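Local structure of ribose 5-phosphate isomerase, putative (Trypanosoma brucei brucei, 6FXS) at residues R23-F34 with E50-L61. The protein probably catalyses the interconversion of ribose 5-phosphate and ribulose 5-phosphate. Residues are numbered along the deposited sequence; the frame is centred on the assembly and turned at random.
Sequences RKVAIGADHIGF and EFEPVYIGPHSL. With SO4 (sulfate ion), chain E.
With CG anti to the backbone N in both F34 (chi1 177°) and Y55 (chi1 -177°), the two rings converge on the loop after strand 51-55. The Y55 hydroxyl donates to a lone pair of P58 O at 2.7 Å, and the same carbonyl meets the edge of the F34 ring, 3.1 Å from CD1. S60 O lies over one face of that ring, while L61 CD2 packs 3.9 Å from F34 CD2. A flat phenylalanine ring suits this place, offering an edge to P58 O and a face to the peptide S60-L61; tyrosine suits the other by adding a polar tip that ties the loop back to its own strand. At G57 (phi 120°) a side chain would collide with the carbonyl O of I56, which glycine avoids; the peptide before P58 is cis, and the proline CD lies 4.0 Å from A29 CB.

Behind this loop the strands run parallel, bonded alternately from R23 N to E50 O through to I56 N, 2.8 Å from I27 O. Beyond I27 the pattern breaks: A29 N bonds to G57 O, one residue further on than expected. P53 fits the strand since its nitrogen is not needed for pairing; its CB packs 3.7 Å from I27 CD1. At the far end the aliphatic part of R23 lies beside the F51 ring. H31 NE2 donates a hydrogen bond to O2 of a sulfate, probably from the crystallisation liquor; R63 NE of another chain binds the same ion.

Helix 37-46 links the strands in a beta-alpha-beta unit and packs on the face bearing F51, P53 and I27, its H37 stacking with both Y55 and F34. Helix 66-78 touches I56 and P58, and strand 84-89 flanks strand 23-29, leaving 51-55 outermost in this chain's parallel sheet.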
# COMPACT_ATOMS: atom_id res chain seq x y z
N ARG B 23 -22.33 -0.33 -20.21
CA ARG B 23 -20.90 -0.35 -20.39
C ARG B 23 -20.48 -1.80 -20.24
O ARG B 23 -20.69 -2.39 -19.17
CB ARG B 23 -20.22 0.58 -19.39
CG ARG B 23 -20.94 1.92 -19.12
CD ARG B 23 -20.74 3.07 -20.13
NE ARG B 23 -19.41 3.21 -20.75
CZ ARG B 23 -18.22 3.28 -20.12
NH1 ARG B 23 -18.11 3.18 -18.78
NH2 ARG B 23 -17.10 3.42 -20.84
N LYS B 24 -19.88 -2.38 -21.29
CA LYS B 24 -19.36 -3.73 -21.21
C LYS B 24 -17.94 -3.72 -20.62
O LYS B 24 -17.09 -3.00 -21.11
CB LYS B 24 -19.20 -4.38 -22.59
CG LYS B 24 -20.47 -4.58 -23.37
CD LYS B 24 -20.29 -5.75 -24.33
CE LYS B 24 -21.03 -5.51 -25.62
NZ LYS B 24 -21.51 -6.79 -26.24
N VAL B 25 -17.71 -4.61 -19.68
CA VAL B 25 -16.47 -4.67 -18.90
C VAL B 25 -15.90 -6.02 -19.14
O VAL B 25 -16.41 -6.99 -18.63
CB VAL B 25 -16.76 -4.42 -17.41
CG1 VAL B 25 -15.48 -4.51 -16.62
CG2 VAL B 25 -17.51 -3.13 -17.17
N ALA B 26 -14.91 -6.12 -20.03
CA ALA B 26 -14.28 -7.38 -20.28
C ALA B 26 -13.31 -7.66 -19.11
O ALA B 26 -12.56 -6.75 -18.70
CB ALA B 26 -13.52 -7.35 -21.61
N ILE B 27 -13.36 -8.89 -18.59
CA ILE B 27 -12.58 -9.32 -17.44
C ILE B 27 -11.75 -10.54 -17.84
O ILE B 27 -12.25 -11.53 -18.46
CB ILE B 27 -13.46 -9.68 -16.24
CG1 ILE B 27 -14.39 -8.57 -15.91
CG2 ILE B 27 -12.62 -10.02 -15.04
CD1 ILE B 27 -15.56 -9.01 -15.04
N GLY B 28 -10.45 -10.47 -17.56
CA GLY B 28 -9.52 -11.55 -17.81
C GLY B 28 -8.65 -11.81 -16.61
O GLY B 28 -8.38 -10.88 -15.80
N ALA B 29 -8.19 -13.05 -16.49
CA ALA B 29 -7.27 -13.43 -15.46
C ALA B 29 -6.18 -14.35 -15.96
O ALA B 29 -6.10 -14.66 -17.16
CB ALA B 29 -8.00 -14.02 -14.27
N ASP B 30 -5.30 -14.77 -15.05
CA ASP B 30 -4.57 -16.02 -15.29
C ASP B 30 -4.99 -17.01 -14.23
O ASP B 30 -5.98 -16.82 -13.52
CB ASP B 30 -3.07 -15.78 -15.44
CG ASP B 30 -2.37 -15.37 -14.11
OD1 ASP B 30 -2.99 -15.21 -13.06
OD2 ASP B 30 -1.13 -15.27 -14.17
N HIS B 31 -4.24 -18.09 -14.10
CA HIS B 31 -4.56 -19.07 -13.05
C HIS B 31 -4.44 -18.61 -11.63
O HIS B 31 -5.09 -19.16 -10.74
CB HIS B 31 -3.72 -20.34 -13.25
CG HIS B 31 -2.26 -20.11 -13.27
ND1 HIS B 31 -1.58 -19.60 -14.37
CD2 HIS B 31 -1.33 -20.40 -12.35
CE1 HIS B 31 -0.30 -19.57 -14.10
NE2 HIS B 31 -0.12 -20.00 -12.86
N ILE B 32 -3.58 -17.61 -11.43
CA ILE B 32 -3.38 -17.01 -10.12
C ILE B 32 -4.60 -16.14 -9.76
O ILE B 32 -5.05 -16.13 -8.61
CB ILE B 32 -2.00 -16.24 -10.06
CG1 ILE B 32 -0.82 -17.20 -10.37
CG2 ILE B 32 -1.78 -15.56 -8.72
CD1 ILE B 32 -0.75 -18.44 -9.46
N GLY B 33 -5.09 -15.33 -10.71
CA GLY B 33 -6.31 -14.57 -10.50
C GLY B 33 -7.61 -15.37 -10.58
O GLY B 33 -8.60 -15.06 -9.90
N PHE B 34 -7.61 -16.46 -11.36
CA PHE B 34 -8.80 -17.35 -11.43
C PHE B 34 -9.55 -17.55 -10.11
O PHE B 34 -10.76 -17.38 -10.08
CB PHE B 34 -8.50 -18.74 -12.09
CG PHE B 34 -9.67 -19.66 -12.10
CD1 PHE B 34 -10.70 -19.47 -13.03
CD2 PHE B 34 -9.77 -20.71 -11.19
CE1 PHE B 34 -11.84 -20.31 -13.04
CE2 PHE B 34 -10.87 -21.58 -11.23
CZ PHE B 34 -11.92 -21.36 -12.13
N GLU B 50 -25.68 -0.15 -15.00
CA GLU B 50 -25.18 -0.04 -16.38
C GLU B 50 -24.00 -1.00 -16.76
O GLU B 50 -23.75 -1.22 -17.96
CB GLU B 50 -24.80 1.43 -16.68
CG GLU B 50 -23.51 1.97 -16.06
CD GLU B 50 -23.69 2.55 -14.67
OE1 GLU B 50 -24.44 1.98 -13.83
OE2 GLU B 50 -23.10 3.62 -14.44
N PHE B 51 -23.29 -1.58 -15.78
CA PHE B 51 -22.10 -2.41 -16.07
C PHE B 51 -22.42 -3.84 -16.34
O PHE B 51 -23.01 -4.52 -15.52
CB PHE B 51 -21.01 -2.28 -14.95
CG PHE B 51 -20.59 -0.86 -14.76
CD1 PHE B 51 -19.87 -0.24 -15.74
CD2 PHE B 51 -20.97 -0.15 -13.66
CE1 PHE B 51 -19.56 1.11 -15.65
CE2 PHE B 51 -20.63 1.20 -13.51
CZ PHE B 51 -19.95 1.84 -14.53
N GLU B 52 -21.97 -4.32 -17.49
CA GLU B 52 -22.17 -5.72 -17.84
C GLU B 52 -20.83 -6.43 -17.91
O GLU B 52 -20.04 -6.22 -18.85
CB GLU B 52 -22.91 -5.87 -19.19
CG GLU B 52 -23.31 -7.31 -19.59
CD GLU B 52 -24.32 -8.03 -18.64
OE1 GLU B 52 -25.28 -7.36 -18.19
OE2 GLU B 52 -24.18 -9.29 -18.36
N PRO B 53 -20.54 -7.29 -16.92
CA PRO B 53 -19.28 -8.02 -16.97
C PRO B 53 -19.25 -9.06 -18.04
O PRO B 53 -20.20 -9.84 -18.15
CB PRO B 53 -19.22 -8.69 -15.59
CG PRO B 53 -20.63 -8.80 -15.12
CD PRO B 53 -21.38 -7.69 -15.77
N VAL B 54 -18.15 -9.15 -18.78
CA VAL B 54 -17.93 -10.22 -19.70
C VAL B 54 -16.61 -10.90 -19.33
O VAL B 54 -15.50 -10.46 -19.76
CB VAL B 54 -17.85 -9.65 -21.16
CG1 VAL B 54 -17.77 -10.76 -22.16
CG2 VAL B 54 -18.98 -8.66 -21.47
N TYR B 55 -16.69 -11.97 -18.54
CA TYR B 55 -15.48 -12.73 -18.14
C TYR B 55 -15.01 -13.64 -19.26
O TYR B 55 -15.75 -14.53 -19.64
CB TYR B 55 -15.75 -13.58 -16.89
CG TYR B 55 -14.51 -14.33 -16.40
CD1 TYR B 55 -13.37 -13.61 -15.98
CD2 TYR B 55 -14.49 -15.74 -16.29
CE1 TYR B 55 -12.23 -14.25 -15.54
CE2 TYR B 55 -13.36 -16.40 -15.86
CZ TYR B 55 -12.22 -15.64 -15.45
OH TYR B 55 -11.06 -16.24 -15.03
N ILE B 56 -13.79 -13.45 -19.78
CA ILE B 56 -13.34 -14.14 -20.94
C ILE B 56 -12.37 -15.27 -20.63
O ILE B 56 -11.80 -15.83 -21.54
CB ILE B 56 -12.73 -13.24 -22.07
CG1 ILE B 56 -11.55 -12.38 -21.59
CG2 ILE B 56 -13.77 -12.34 -22.74
CD1 ILE B 56 -10.31 -13.10 -21.18
N GLY B 57 -12.15 -15.57 -19.36
CA GLY B 57 -11.35 -16.75 -18.99
C GLY B 57 -10.09 -16.37 -18.16
O GLY B 57 -9.85 -15.15 -17.94
N PRO B 58 -9.33 -17.36 -17.66
CA PRO B 58 -9.62 -18.79 -17.87
C PRO B 58 -10.76 -19.34 -17.02
O PRO B 58 -11.25 -18.73 -16.02
CB PRO B 58 -8.28 -19.48 -17.54
CG PRO B 58 -7.67 -18.58 -16.46
CD PRO B 58 -8.23 -17.20 -16.66
N HIS B 59 -11.25 -20.51 -17.43
CA HIS B 59 -12.42 -21.05 -16.78
C HIS B 59 -12.09 -22.20 -15.86
O HIS B 59 -13.02 -22.84 -15.32
CB HIS B 59 -13.43 -21.40 -17.84
CG HIS B 59 -13.77 -20.25 -18.72
ND1 HIS B 59 -14.51 -19.17 -18.30
CD2 HIS B 59 -13.48 -20.02 -20.03
CE1 HIS B 59 -14.68 -18.34 -19.31
NE2 HIS B 59 -14.06 -18.82 -20.36
N SER B 60 -10.79 -22.48 -15.69
CA SER B 60 -10.33 -23.51 -14.74
C SER B 60 -9.01 -23.08 -14.04
O SER B 60 -8.45 -22.00 -14.36
CB SER B 60 -10.14 -24.87 -15.45
OG SER B 60 -8.88 -24.95 -16.03
N LEU B 61 -8.57 -23.91 -13.08
CA LEU B 61 -7.27 -23.77 -12.38
C LEU B 61 -6.05 -24.13 -13.20
O LEU B 61 -4.95 -23.92 -12.72
CB LEU B 61 -7.24 -24.57 -11.08
CG LEU B 61 -7.73 -23.86 -9.82
CD1 LEU B 61 -7.72 -24.85 -8.68
CD2 LEU B 61 -6.88 -22.62 -9.50
S SO4 E . 3.33 -20.26 -12.45
O1 SO4 E . 4.23 -21.24 -11.77
O2 SO4 E . 2.25 -19.76 -11.55
O3 SO4 E . 4.12 -19.13 -12.92
O4 SO4 E . 2.78 -20.95 -13.68